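Local coordinates for protein aclacinomycin-N/aclacinomycin-A oxidase (Streptomyces galilaeus, PDB 2IPI) that oxidises the terminal sugar of aclacinomycins in two successive steps, using a bicovalently bound FAD and molecular oxygen, to complete biosynthesis of these polyketide antibiotics, at residues Y163-V172 with L396-N404; A244-W255 with V333-W344. All coordinates share one frame; numbering follows the deposited sequence.

Contact 1: residues Y163-V172 with L396-N404; sequences YGPLSRRDGV and LYSYGGKVN. With FAD (flavin-adenine dinucleotide), chain F.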
loop_
_atom_site.group_PDB
_atom_site.type_symbol
_atom_site.label_atom_id
_atom_site.label_comp_id
_atom_site.label_asym_id
_atom_site.label_seq_id
_atom_site.Cartn_x
_atom_site.Cartn_y
_atom_site.Cartn_z
ATOM N N TYR A 163 -0.168 -2.450 -4.032
ATOM C CA TYR A 163 0.095 -3.720 -4.678
ATOM C C TYR A 163 -0.710 -4.791 -3.951
ATOM O O TYR A 163 -1.190 -4.590 -2.837
ATOM C CB TYR A 163 1.597 -4.030 -4.617
ATOM C CG TYR A 163 1.999 -4.731 -3.337
ATOM C CD1 TYR A 163 2.244 -6.102 -3.338
ATOM C CD2 TYR A 163 2.131 -4.052 -2.134
ATOM C CE1 TYR A 163 2.608 -6.754 -2.176
ATOM C CE2 TYR A 163 2.493 -4.697 -0.965
ATOM C CZ TYR A 163 2.733 -6.053 -0.998
ATOM O OH TYR A 163 3.100 -6.710 0.149
ATOM N N GLY A 164 -0.827 -5.961 -4.568
ATOM C CA GLY A 164 -1.544 -7.039 -3.890
ATOM C C GLY A 164 -1.127 -8.400 -4.395
ATOM O O GLY A 164 -0.019 -8.524 -4.916
ATOM N N PRO A 165 -2.007 -9.369 -4.207
ATOM C CA PRO A 165 -1.751 -10.773 -4.546
ATOM C C PRO A 165 -1.505 -11.041 -6.022
ATOM O O PRO A 165 -0.838 -12.005 -6.426
ATOM C CB PRO A 165 -3.062 -11.447 -4.107
ATOM C CG PRO A 165 -3.599 -10.550 -3.036
ATOM C CD PRO A 165 -3.344 -9.168 -3.601
ATOM N N LEU A 166 -2.031 -10.184 -6.904
ATOM C CA LEU A 166 -1.779 -10.415 -8.331
ATOM C C LEU A 166 -0.636 -9.574 -8.856
ATOM O O LEU A 166 -0.371 -9.576 -10.062
ATOM C CB LEU A 166 -3.060 -10.187 -9.152
ATOM C CG LEU A 166 -4.244 -11.095 -8.837
ATOM C CD1 LEU A 166 -5.495 -10.720 -9.622
ATOM C CD2 LEU A 166 -3.923 -12.559 -9.092
ATOM N N SER A 167 0.103 -8.843 -8.002
ATOM C CA SER A 167 1.167 -8.018 -8.606
ATOM C C SER A 167 2.228 -8.853 -9.326
ATOM O O SER A 167 2.645 -8.523 -10.437
ATOM C CB SER A 167 1.847 -7.136 -7.561
ATOM O OG SER A 167 0.872 -6.339 -6.904
ATOM N N ARG A 168 2.651 -9.937 -8.685
ATOM C CA ARG A 168 3.603 -10.865 -9.261
ATOM C C ARG A 168 3.293 -11.217 -10.719
ATOM O O ARG A 168 4.228 -11.307 -11.506
ATOM C CB ARG A 168 3.647 -12.181 -8.455
ATOM C CG ARG A 168 4.668 -12.118 -7.326
ATOM C CD ARG A 168 5.514 -13.378 -7.269
ATOM N NE ARG A 168 4.967 -14.411 -6.421
ATOM C CZ ARG A 168 5.379 -15.671 -6.357
ATOM N NH1 ARG A 168 6.381 -16.137 -7.103
ATOM N NH2 ARG A 168 4.759 -16.493 -5.513
ATOM N N ARG A 169 2.008 -11.368 -10.995
ATOM C CA ARG A 169 1.381 -11.808 -12.240
ATOM C C ARG A 169 1.186 -10.647 -13.234
ATOM O O ARG A 169 1.487 -10.801 -14.426
ATOM C CB ARG A 169 0.046 -12.529 -12.021
ATOM C CG ARG A 169 -1.249 -11.747 -11.931
ATOM C CD ARG A 169 -2.516 -12.563 -12.072
ATOM N NE ARG A 169 -2.890 -12.844 -13.443
ATOM C CZ ARG A 169 -4.066 -12.598 -14.029
ATOM N NH1 ARG A 169 -5.051 -12.045 -13.360
ATOM N NH2 ARG A 169 -4.244 -12.924 -15.307
ATOM N N ASP A 170 0.683 -9.522 -12.769
ATOM C CA ASP A 170 0.323 -8.399 -13.626
ATOM C C ASP A 170 1.012 -7.087 -13.264
ATOM O O ASP A 170 0.817 -6.131 -14.034
ATOM C CB ASP A 170 -1.176 -8.130 -13.554
ATOM C CG ASP A 170 -2.077 -9.278 -13.950
ATOM O OD1 ASP A 170 -1.704 -10.092 -14.807
ATOM O OD2 ASP A 170 -3.187 -9.341 -13.381
ATOM N N GLY A 171 1.750 -6.989 -12.183
ATOM C CA GLY A 171 2.493 -5.830 -11.733
ATOM C C GLY A 171 1.760 -4.923 -10.781
ATOM O O GLY A 171 0.771 -5.282 -10.140
ATOM N N VAL A 172 2.230 -3.670 -10.620
ATOM C CA VAL A 172 1.595 -2.740 -9.680
ATOM C C VAL A 172 0.236 -2.335 -10.222
ATOM O O VAL A 172 -0.046 -2.619 -11.388
ATOM C CB VAL A 172 2.572 -1.570 -9.436
ATOM C CG1 VAL A 172 1.955 -0.187 -9.436
ATOM C CG2 VAL A 172 3.286 -1.853 -8.112
ATOM N N LEU A 396 6.409 -10.924 5.777
ATOM C CA LEU A 396 7.217 -10.979 4.574
ATOM C C LEU A 396 6.303 -11.324 3.395
ATOM O O LEU A 396 5.590 -12.325 3.473
ATOM C CB LEU A 396 8.359 -11.992 4.653
ATOM C CG LEU A 396 9.130 -12.043 5.972
ATOM C CD1 LEU A 396 10.003 -13.298 6.030
ATOM C CD2 LEU A 396 9.974 -10.791 6.135
ATOM N N TYR A 397 6.334 -10.498 2.357
ATOM C CA TYR A 397 5.528 -10.695 1.159
ATOM C C TYR A 397 6.346 -11.150 -0.039
ATOM O O TYR A 397 7.357 -10.538 -0.383
ATOM C CB TYR A 397 4.792 -9.392 0.774
ATOM C CG TYR A 397 3.934 -8.903 1.910
ATOM C CD1 TYR A 397 4.487 -8.220 3.002
ATOM C CD2 TYR A 397 2.572 -9.135 1.901
ATOM C CE1 TYR A 397 3.685 -7.783 4.040
ATOM C CE2 TYR A 397 1.767 -8.701 2.936
ATOM C CZ TYR A 397 2.326 -8.028 4.005
ATOM O OH TYR A 397 1.508 -7.597 5.027
ATOM N N SER A 398 5.891 -12.229 -0.671
ATOM C CA SER A 398 6.459 -12.577 -1.970
ATOM C C SER A 398 6.184 -11.374 -2.890
ATOM O O SER A 398 5.091 -10.798 -2.780
ATOM C CB SER A 398 5.896 -13.875 -2.522
ATOM O OG SER A 398 4.504 -13.779 -2.781
ATOM N N TYR A 399 7.142 -11.006 -3.712
ATOM C CA TYR A 399 7.072 -9.793 -4.533
ATOM C C TYR A 399 7.848 -9.990 -5.827
ATOM O O TYR A 399 8.204 -11.105 -6.222
ATOM C CB TYR A 399 7.621 -8.584 -3.781
ATOM C CG TYR A 399 7.078 -7.236 -4.200
ATOM C CD1 TYR A 399 7.955 -6.221 -4.579
ATOM C CD2 TYR A 399 5.722 -6.936 -4.226
ATOM C CE1 TYR A 399 7.507 -4.966 -4.972
ATOM C CE2 TYR A 399 5.260 -5.687 -4.611
ATOM C CZ TYR A 399 6.154 -4.705 -4.982
ATOM O OH TYR A 399 5.687 -3.465 -5.365
ATOM N N GLY A 400 8.120 -8.877 -6.524
ATOM C CA GLY A 400 8.871 -9.012 -7.773
ATOM C C GLY A 400 7.934 -9.379 -8.908
ATOM O O GLY A 400 6.874 -8.760 -9.049
ATOM N N GLY A 401 8.291 -10.381 -9.709
ATOM C CA GLY A 401 7.360 -10.775 -10.771
ATOM C C GLY A 401 7.383 -9.780 -11.923
ATOM O O GLY A 401 8.404 -9.228 -12.345
ATOM N N LYS A 402 6.192 -9.546 -12.462
ATOM C CA LYS A 402 5.972 -8.575 -13.515
ATOM C C LYS A 402 6.316 -7.158 -13.057
ATOM O O LYS A 402 6.628 -6.333 -13.918
ATOM C CB LYS A 402 4.523 -8.683 -13.992
ATOM C CG LYS A 402 4.131 -7.787 -15.154
ATOM C CD LYS A 402 4.275 -8.486 -16.488
ATOM C CE LYS A 402 3.137 -9.510 -16.663
ATOM N NZ LYS A 402 3.430 -10.352 -17.869
ATOM N N VAL A 403 6.232 -6.823 -11.778
ATOM C CA VAL A 403 6.593 -5.455 -11.377
ATOM C C VAL A 403 8.009 -5.112 -11.813
ATOM O O VAL A 403 8.336 -3.957 -12.072
ATOM C CB VAL A 403 6.479 -5.238 -9.859
ATOM C CG1 VAL A 403 7.517 -6.040 -9.100
ATOM C CG2 VAL A 403 6.624 -3.760 -9.528
ATOM N N ASN A 404 8.870 -6.136 -11.868
ATOM C CA ASN A 404 10.281 -5.906 -12.127
ATOM C C ASN A 404 10.608 -5.810 -13.611
ATOM O O ASN A 404 11.774 -5.858 -13.991
ATOM C CB ASN A 404 11.119 -7.043 -11.496
ATOM C CG ASN A 404 11.194 -6.909 -9.992
ATOM O OD1 ASN A 404 10.523 -6.084 -9.374
ATOM N ND2 ASN A 404 12.036 -7.737 -9.366
HETATM P PA FAD F . -6.678 7.876 3.300
HETATM O O1A FAD F . -6.309 8.115 4.640
HETATM O O2A FAD F . -7.965 8.494 2.982
HETATM O O5B FAD F . -5.567 8.379 2.307
HETATM C C5B FAD F . -4.241 8.073 2.462
HETATM C C4B FAD F . -3.371 9.143 1.808
HETATM O O4B FAD F . -3.885 9.438 0.538
HETATM C C3B FAD F . -3.449 10.475 2.576
HETATM O O3B FAD F . -2.302 11.220 2.382
HETATM C C2B FAD F . -4.608 11.192 1.906
HETATM O O2B FAD F . -4.610 12.588 2.038
HETATM C C1B FAD F . -4.413 10.715 0.483
HETATM N N9A FAD F . -5.629 10.813 -0.348
HETATM C C8A FAD F . -6.839 10.310 -0.069
HETATM N N7A FAD F . -7.685 10.574 -1.054
HETATM C C5A FAD F . -7.016 11.280 -1.965
HETATM C C6A FAD F . -7.380 11.823 -3.190
HETATM N N6A FAD F . -8.559 11.605 -3.630
HETATM N N1A FAD F . -6.480 12.474 -3.909
HETATM C C2A FAD F . -5.254 12.574 -3.453
HETATM N N3A FAD F . -4.867 12.057 -2.301
HETATM C C4A FAD F . -5.726 11.434 -1.553
HETATM N N1 FAD F . -1.375 -1.141 0.622
HETATM C C2 FAD F . -0.889 -1.929 -0.395
HETATM O O2 FAD F . -0.193 -1.538 -1.228
HETATM N N3 FAD F . -1.256 -3.246 -0.414
HETATM C C4 FAD F . -2.093 -3.795 0.542
HETATM O O4 FAD F . -2.455 -4.930 0.421
HETATM C C4X FAD F . -2.593 -2.978 1.558
HETATM N N5 FAD F . -3.400 -3.467 2.544
HETATM C C5X FAD F . -3.940 -2.660 3.492
HETATM C C6 FAD F . -4.837 -3.169 4.434
HETATM C C7 FAD F . -5.324 -2.353 5.412
HETATM C C7M FAD F . -6.363 -2.934 6.313
HETATM C C8 FAD F . -5.015 -0.989 5.427
HETATM C C8M FAD F . -5.806 -0.054 6.314
HETATM C C9 FAD F . -4.143 -0.522 4.470
HETATM C C9A FAD F . -3.565 -1.325 3.518
HETATM N N10 FAD F . -2.675 -0.827 2.585
HETATM C C10 FAD F . -2.227 -1.635 1.583
HETATM C "C1'" FAD F . -1.827 0.367 2.879
HETATM C "C2'" FAD F . -2.412 1.720 2.469
HETATM O "O2'" FAD F . -2.895 2.554 3.470
HETATM C "C3'" FAD F . -3.451 1.641 1.375
HETATM O "O3'" FAD F . -2.966 0.988 0.243
HETATM C "C4'" FAD F . -3.931 3.114 1.202
HETATM O "O4'" FAD F . -3.050 4.076 1.623
HETATM C "C5'" FAD F . -5.257 3.540 1.786
HETATM O "O5'" FAD F . -5.613 4.796 1.314
HETATM P P FAD F . -6.954 5.384 1.859
HETATM O O1P FAD F . -7.641 6.098 0.845
HETATM O O2P FAD F . -7.694 4.325 2.394
HETATM O O3P FAD F . -6.617 6.302 3.102
HETATM O O HOH W 1 2.890 -12.637 -15.684
#
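Tyr-397, an active-site proton acceptor, offers one ring face to the hydroxyl of Tyr-163, the two side chains crossing at about a right angle. Tyr-163 OH comes down near the root of the ring, 2.9 Å from Tyr-397 CG, and is buried with no hydrogen-bond partner in the model. Both tyrosines also touch the bound aclacinomycin ligand. At Ser-398 the link to Arg-168 is loose: OG is bonded to Ser-291 N, and the arginine NE makes a weak bond to Met-289 O. Tyr-399 drives its edge into a face of Tyr-163, a T-shaped pair with planes at 85° and Tyr-399 CE2 3.3 Å from Tyr-163 CD1. Here strand 391-398 of the large antiparallel sheet, just ended, meets the PCMH-type FAD-binding domain, whose Tyr-163 reads the flavin edge with its backbone: N donates to FAD O2 (2.9 Å) and O accepts from FAD N3 (2.8 Å). Further on, Gly-401 CA makes a CA-H...O contact to Arg-168 O, and Lys-402 N bonds that oxygen at 2.8 Å, nearly straight at 168° but from well above the carbonyl plane. Bends at chi2 and chi3 fold the Lys-402 chain along helix 167-170, bringing CE to 3.1 Å from Arg-169 O; a water bonded to that oxygen receives a weak bond from Lys-402 NZ. Last, Val-403 CG2 meets Val-172 CG2 at 4.1 Å.

Contact 2: residues A244-W255 with V333-W344; sequences APTSTLRHIVTW and VEPAVQRSTEPW
Trp-344 swings its indole away from its backbone N (chi1 -178°) and lays it against Ala-244 and Pro-245; at the far end Trp-255 has CG anti to the carbonyl carbon, beside the backbone N (chi1 -68°), which lays a face of its indole on Pro-335. Both are CH-pi contacts. On one face of Trp-344, Pro-245 CD sits 3.4 Å from the centroid of the five-membered ring, and Ala-244 CB lies over the six-membered ring. Pro-335 CB stands 3.5 Å from the centroid of the Trp-255 five-membered ring, sharing that face with Val-253 CG1, and the two carbons are squeezed to 3.3 Å. Val-333 CG2 meets the Trp-255 ring edge 3.3 Å from CD1.

Between these ends, strands 248-255 and 336-342 run antiparallel at 165° in a ladder of four hydrogen-bonded pairs, Thr-248 with Glu-342 to Thr-254 with Ala-336. On the face carrying Leu-249 and Val-253, Arg-339 CG makes a CH-pi contact over the His-251 ring, toward its rim; His-251 NE2 is bonded to Glu-317 OE2. On the other face Ile-252 and Gln-338 lie side by side, CG2 to CB 3.3 Å, and a water donating to Ile-252 O takes a weak bond from Gln-338 NE2.

The backbone supplies most directed bonds, while tryptophan faces pack on proline and alanine carbons at one end, proline and valine carbons at the other. A water joins Thr-246 O to Trp-344 N; Trp-255 NE1 is buried without a partner in the model. Glu-317 would tend to favour a protonated His-251, nearby Arg-339 to oppose it, leaving the balance open.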
loop_
_atom_site.group_PDB
_atom_site.type_symbol
_atom_site.label_atom_id
_atom_site.label_comp_id
_atom_site.label_asym_id
_atom_site.label_seq_id
_atom_site.Cartn_x
_atom_site.Cartn_y
_atom_site.Cartn_z
ATOM N N ALA A 244 -9.764 -12.071 -14.001
ATOM C CA ALA A 244 -9.693 -12.696 -12.690
ATOM C C ALA A 244 -9.311 -14.170 -12.816
ATOM O O ALA A 244 -9.609 -14.795 -13.832
ATOM C CB ALA A 244 -11.002 -12.550 -11.920
ATOM N N PRO A 245 -8.634 -14.708 -11.804
ATOM C CA PRO A 245 -8.317 -16.138 -11.760
ATOM C C PRO A 245 -9.580 -16.985 -11.765
ATOM O O PRO A 245 -10.636 -16.522 -11.350
ATOM C CB PRO A 245 -7.610 -16.322 -10.409
ATOM C CG PRO A 245 -6.991 -14.975 -10.205
ATOM C CD PRO A 245 -8.079 -14.007 -10.641
ATOM N N THR A 246 -9.435 -18.217 -12.222
ATOM C CA THR A 246 -10.537 -19.184 -12.230
ATOM C C THR A 246 -11.096 -19.386 -10.830
ATOM O O THR A 246 -12.292 -19.453 -10.564
ATOM C CB THR A 246 -10.062 -20.541 -12.786
ATOM O OG1 THR A 246 -9.618 -20.400 -14.127
ATOM C CG2 THR A 246 -11.249 -21.504 -12.782
ATOM N N SER A 247 -10.160 -19.479 -9.889
ATOM C CA SER A 247 -10.430 -19.679 -8.477
ATOM C C SER A 247 -9.170 -19.408 -7.659
ATOM O O SER A 247 -8.104 -19.182 -8.243
ATOM C CB SER A 247 -10.905 -21.120 -8.216
ATOM O OG SER A 247 -9.946 -22.022 -8.754
ATOM N N THR A 248 -9.287 -19.441 -6.348
ATOM C CA THR A 248 -8.161 -19.243 -5.447
ATOM C C THR A 248 -7.914 -20.498 -4.610
ATOM O O THR A 248 -8.726 -20.826 -3.737
ATOM C CB THR A 248 -8.391 -18.062 -4.477
ATOM O OG1 THR A 248 -8.564 -16.832 -5.194
ATOM C CG2 THR A 248 -7.193 -17.863 -3.552
ATOM N N LEU A 249 -6.799 -21.167 -4.854
ATOM C CA LEU A 249 -6.351 -22.285 -4.019
ATOM C C LEU A 249 -5.455 -21.759 -2.890
ATOM O O LEU A 249 -4.469 -21.078 -3.161
ATOM C CB LEU A 249 -5.604 -23.328 -4.840
ATOM C CG LEU A 249 -4.766 -24.356 -4.078
ATOM C CD1 LEU A 249 -5.560 -25.047 -2.981
ATOM C CD2 LEU A 249 -4.195 -25.401 -5.034
ATOM N N ARG A 250 -5.794 -22.084 -1.647
ATOM C CA ARG A 250 -5.039 -21.594 -0.506
ATOM C C ARG A 250 -4.471 -22.698 0.380
ATOM O O ARG A 250 -5.137 -23.690 0.696
ATOM C CB ARG A 250 -5.942 -20.689 0.351
ATOM C CG ARG A 250 -5.151 -19.747 1.248
ATOM C CD ARG A 250 -6.096 -18.933 2.128
ATOM N NE ARG A 250 -7.002 -18.107 1.329
ATOM C CZ ARG A 250 -6.704 -16.897 0.868
ATOM N NH1 ARG A 250 -5.527 -16.331 1.103
ATOM N NH2 ARG A 250 -7.607 -16.231 0.150
ATOM N N HIS A 251 -3.215 -22.518 0.797
ATOM C CA HIS A 251 -2.615 -23.307 1.859
ATOM C C HIS A 251 -2.194 -22.352 2.985
ATOM O O HIS A 251 -1.426 -21.421 2.737
ATOM C CB HIS A 251 -1.364 -24.093 1.478
ATOM C CG HIS A 251 -1.506 -25.094 0.380
ATOM N ND1 HIS A 251 -0.519 -25.991 0.058
ATOM C CD2 HIS A 251 -2.521 -25.333 -0.476
ATOM C CE1 HIS A 251 -0.919 -26.742 -0.960
ATOM N NE2 HIS A 251 -2.143 -26.362 -1.298
ATOM N N ILE A 252 -2.690 -22.582 4.189
ATOM C CA ILE A 252 -2.140 -21.950 5.382
ATOM C C ILE A 252 -1.316 -22.984 6.154
ATOM O O ILE A 252 -1.854 -24.006 6.584
ATOM C CB ILE A 252 -3.226 -21.331 6.276
ATOM C CG1 ILE A 252 -2.732 -20.968 7.676
ATOM C CG2 ILE A 252 -4.457 -22.223 6.344
ATOM C CD1 ILE A 252 -3.684 -21.279 8.809
ATOM N N VAL A 253 -0.037 -22.691 6.264
ATOM C CA VAL A 253 0.999 -23.468 6.916
ATOM C C VAL A 253 1.364 -22.807 8.243
ATOM O O VAL A 253 1.741 -21.630 8.266
ATOM C CB VAL A 253 2.246 -23.548 6.016
ATOM C CG1 VAL A 253 3.274 -24.541 6.541
ATOM C CG2 VAL A 253 1.851 -23.915 4.590
ATOM N N THR A 254 1.264 -23.517 9.363
ATOM C CA THR A 254 1.543 -22.916 10.662
ATOM C C THR A 254 2.544 -23.725 11.478
ATOM O O THR A 254 2.490 -24.962 11.505
ATOM C CB THR A 254 0.255 -22.772 11.497
ATOM O OG1 THR A 254 -0.271 -21.447 11.363
ATOM C CG2 THR A 254 0.581 -22.978 12.970
ATOM N N TRP A 255 3.458 -23.026 12.143
ATOM C CA TRP A 255 4.492 -23.638 12.965
ATOM C C TRP A 255 4.392 -23.129 14.402
ATOM O O TRP A 255 4.513 -21.914 14.619
ATOM C CB TRP A 255 5.873 -23.341 12.417
ATOM C CG TRP A 255 6.302 -23.934 11.119
ATOM C CD1 TRP A 255 6.925 -25.128 10.920
ATOM C CD2 TRP A 255 6.152 -23.353 9.814
ATOM N NE1 TRP A 255 7.170 -25.339 9.583
ATOM C CE2 TRP A 255 6.699 -24.252 8.881
ATOM C CE3 TRP A 255 5.602 -22.156 9.342
ATOM C CZ2 TRP A 255 6.718 -24.007 7.516
ATOM C CZ3 TRP A 255 5.626 -21.920 7.979
ATOM C CH2 TRP A 255 6.173 -22.826 7.067
ATOM N N VAL A 333 11.115 -28.905 12.518
ATOM C CA VAL A 333 9.712 -29.102 12.898
ATOM C C VAL A 333 8.802 -29.201 11.683
ATOM O O VAL A 333 9.025 -28.575 10.647
ATOM C CB VAL A 333 9.208 -27.998 13.845
ATOM C CG1 VAL A 333 10.359 -27.116 14.301
ATOM C CG2 VAL A 333 8.112 -27.189 13.170
ATOM N N GLU A 334 7.748 -30.014 11.822
ATOM C CA GLU A 334 6.832 -30.202 10.704
ATOM C C GLU A 334 5.517 -29.443 10.894
ATOM O O GLU A 334 4.852 -29.572 11.917
ATOM C CB GLU A 334 6.549 -31.689 10.480
ATOM C CG GLU A 334 5.255 -31.931 9.724
ATOM C CD GLU A 334 5.434 -32.276 8.255
ATOM O OE1 GLU A 334 4.625 -33.076 7.742
ATOM O OE2 GLU A 334 6.391 -31.744 7.646
ATOM N N PRO A 335 5.188 -28.625 9.898
ATOM C CA PRO A 335 4.062 -27.709 10.022
ATOM C C PRO A 335 2.708 -28.378 9.813
ATOM O O PRO A 335 2.652 -29.491 9.293
ATOM C CB PRO A 335 4.303 -26.723 8.864
ATOM C CG PRO A 335 4.997 -27.556 7.837
ATOM C CD PRO A 335 5.876 -28.512 8.602
ATOM N N ALA A 336 1.666 -27.646 10.204
ATOM C CA ALA A 336 0.299 -27.961 9.826
ATOM C C ALA A 336 -0.021 -27.309 8.479
ATOM O O ALA A 336 0.555 -26.290 8.085
ATOM C CB ALA A 336 -0.692 -27.531 10.890
ATOM N N VAL A 337 -0.951 -27.930 7.762
ATOM C CA VAL A 337 -1.337 -27.413 6.455
ATOM C C VAL A 337 -2.849 -27.423 6.301
ATOM O O VAL A 337 -3.468 -28.480 6.398
ATOM C CB VAL A 337 -0.735 -28.218 5.286
ATOM C CG1 VAL A 337 -0.957 -27.443 3.987
ATOM C CG2 VAL A 337 0.734 -28.515 5.513
ATOM N N GLN A 338 -3.444 -26.263 6.067
ATOM C CA GLN A 338 -4.865 -26.191 5.744
ATOM C C GLN A 338 -5.023 -25.743 4.296
ATOM O O GLN A 338 -4.448 -24.748 3.874
ATOM C CB GLN A 338 -5.605 -25.286 6.734
ATOM C CG GLN A 338 -5.655 -25.953 8.104
ATOM C CD GLN A 338 -5.401 -25.033 9.281
ATOM O OE1 GLN A 338 -6.324 -24.606 9.981
ATOM N NE2 GLN A 338 -4.144 -24.702 9.536
ATOM N N ARG A 339 -5.791 -26.536 3.553
ATOM C CA ARG A 339 -5.983 -26.300 2.128
ATOM C C ARG A 339 -7.445 -25.993 1.822
ATOM O O ARG A 339 -8.370 -26.431 2.503
ATOM C CB ARG A 339 -5.517 -27.493 1.301
ATOM C CG ARG A 339 -4.116 -28.003 1.651
ATOM C CD ARG A 339 -3.948 -29.390 1.047
ATOM N NE ARG A 339 -2.554 -29.709 0.776
ATOM C CZ ARG A 339 -1.792 -30.420 1.594
ATOM N NH1 ARG A 339 -2.296 -30.876 2.733
ATOM N NH2 ARG A 339 -0.530 -30.668 1.260
ATOM N N SER A 340 -7.662 -25.204 0.774
ATOM C CA SER A 340 -9.030 -24.876 0.383
ATOM C C SER A 340 -9.044 -24.246 -1.007
ATOM O O SER A 340 -8.104 -23.530 -1.362
ATOM C CB SER A 340 -9.695 -23.953 1.403
ATOM O OG SER A 340 -8.823 -22.910 1.804
ATOM N N THR A 341 -10.107 -24.536 -1.754
ATOM C CA THR A 341 -10.282 -23.892 -3.057
ATOM C C THR A 341 -11.638 -23.174 -3.065
ATOM O O THR A 341 -12.685 -23.804 -2.900
ATOM C CB THR A 341 -10.201 -24.843 -4.251
ATOM O OG1 THR A 341 -10.698 -24.177 -5.429
ATOM C CG2 THR A 341 -11.109 -26.048 -4.050
ATOM N N GLU A 342 -11.564 -21.857 -3.241
ATOM C CA GLU A 342 -12.736 -21.010 -3.188
ATOM C C GLU A 342 -12.872 -20.134 -4.428
ATOM O O GLU A 342 -11.912 -19.924 -5.151
ATOM C CB GLU A 342 -12.649 -20.159 -1.905
ATOM C CG GLU A 342 -13.059 -20.946 -0.672
ATOM C CD GLU A 342 -14.504 -20.793 -0.254
ATOM O OE1 GLU A 342 -15.458 -21.050 -1.015
ATOM O OE2 GLU A 342 -14.739 -20.424 0.921
ATOM N N PRO A 343 -14.067 -19.634 -4.684
ATOM C CA PRO A 343 -14.234 -18.734 -5.830
ATOM C C PRO A 343 -13.391 -17.479 -5.631
ATOM O O PRO A 343 -13.281 -16.956 -4.515
ATOM C CB PRO A 343 -15.724 -18.411 -5.827
ATOM C CG PRO A 343 -16.355 -19.481 -4.995
ATOM C CD PRO A 343 -15.326 -19.860 -3.967
ATOM N N TRP A 344 -12.793 -17.020 -6.733
ATOM C CA TRP A 344 -11.914 -15.858 -6.646
ATOM C C TRP A 344 -12.553 -14.659 -5.955
ATOM O O TRP A 344 -11.913 -14.046 -5.084
ATOM C CB TRP A 344 -11.411 -15.447 -8.049
ATOM C CG TRP A 344 -10.475 -14.273 -7.906
ATOM C CD1 TRP A 344 -9.163 -14.268 -7.540
ATOM C CD2 TRP A 344 -10.837 -12.903 -8.138
ATOM N NE1 TRP A 344 -8.682 -12.985 -7.533
ATOM C CE2 TRP A 344 -9.689 -12.124 -7.893
ATOM C CE3 TRP A 344 -12.032 -12.295 -8.527
ATOM C CZ2 TRP A 344 -9.712 -10.734 -8.034
ATOM C CZ3 TRP A 344 -12.055 -10.919 -8.664
ATOM C CH2 TRP A 344 -10.901 -10.171 -8.415
HETATM O O HOH W 2 -13.962 -18.559 -8.938
HETATM O O HOH W 3 -1.664 -24.848 9.392
#

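Contacts 1 and 2 have their centres 18 Å apart and reach the same seven-stranded antiparallel sheet, contact 1 buried about 12 Å from the centre of the chain, contact 2 partly buried at about 23 Å (centres). Contact 2 pairs the outermost strand, 336-342, with 248-256; strands 302-310 and 290-296 separate these from 391-398, which leads into contact 1. The chain order is 163-172, 244-255, 333-344, 396-404, so contact 2 forms within the span that contact 1 bridges. The two meet lightly where Leu-166 CD2 packs 4.1 Å from Pro-245 CG. Contact 1 joins the flavin-binding part to the sheet at the active site, whereas contact 2 builds the sheet's border, with Arg-250 about 11 Å from Tyr-397, side chain to side chain.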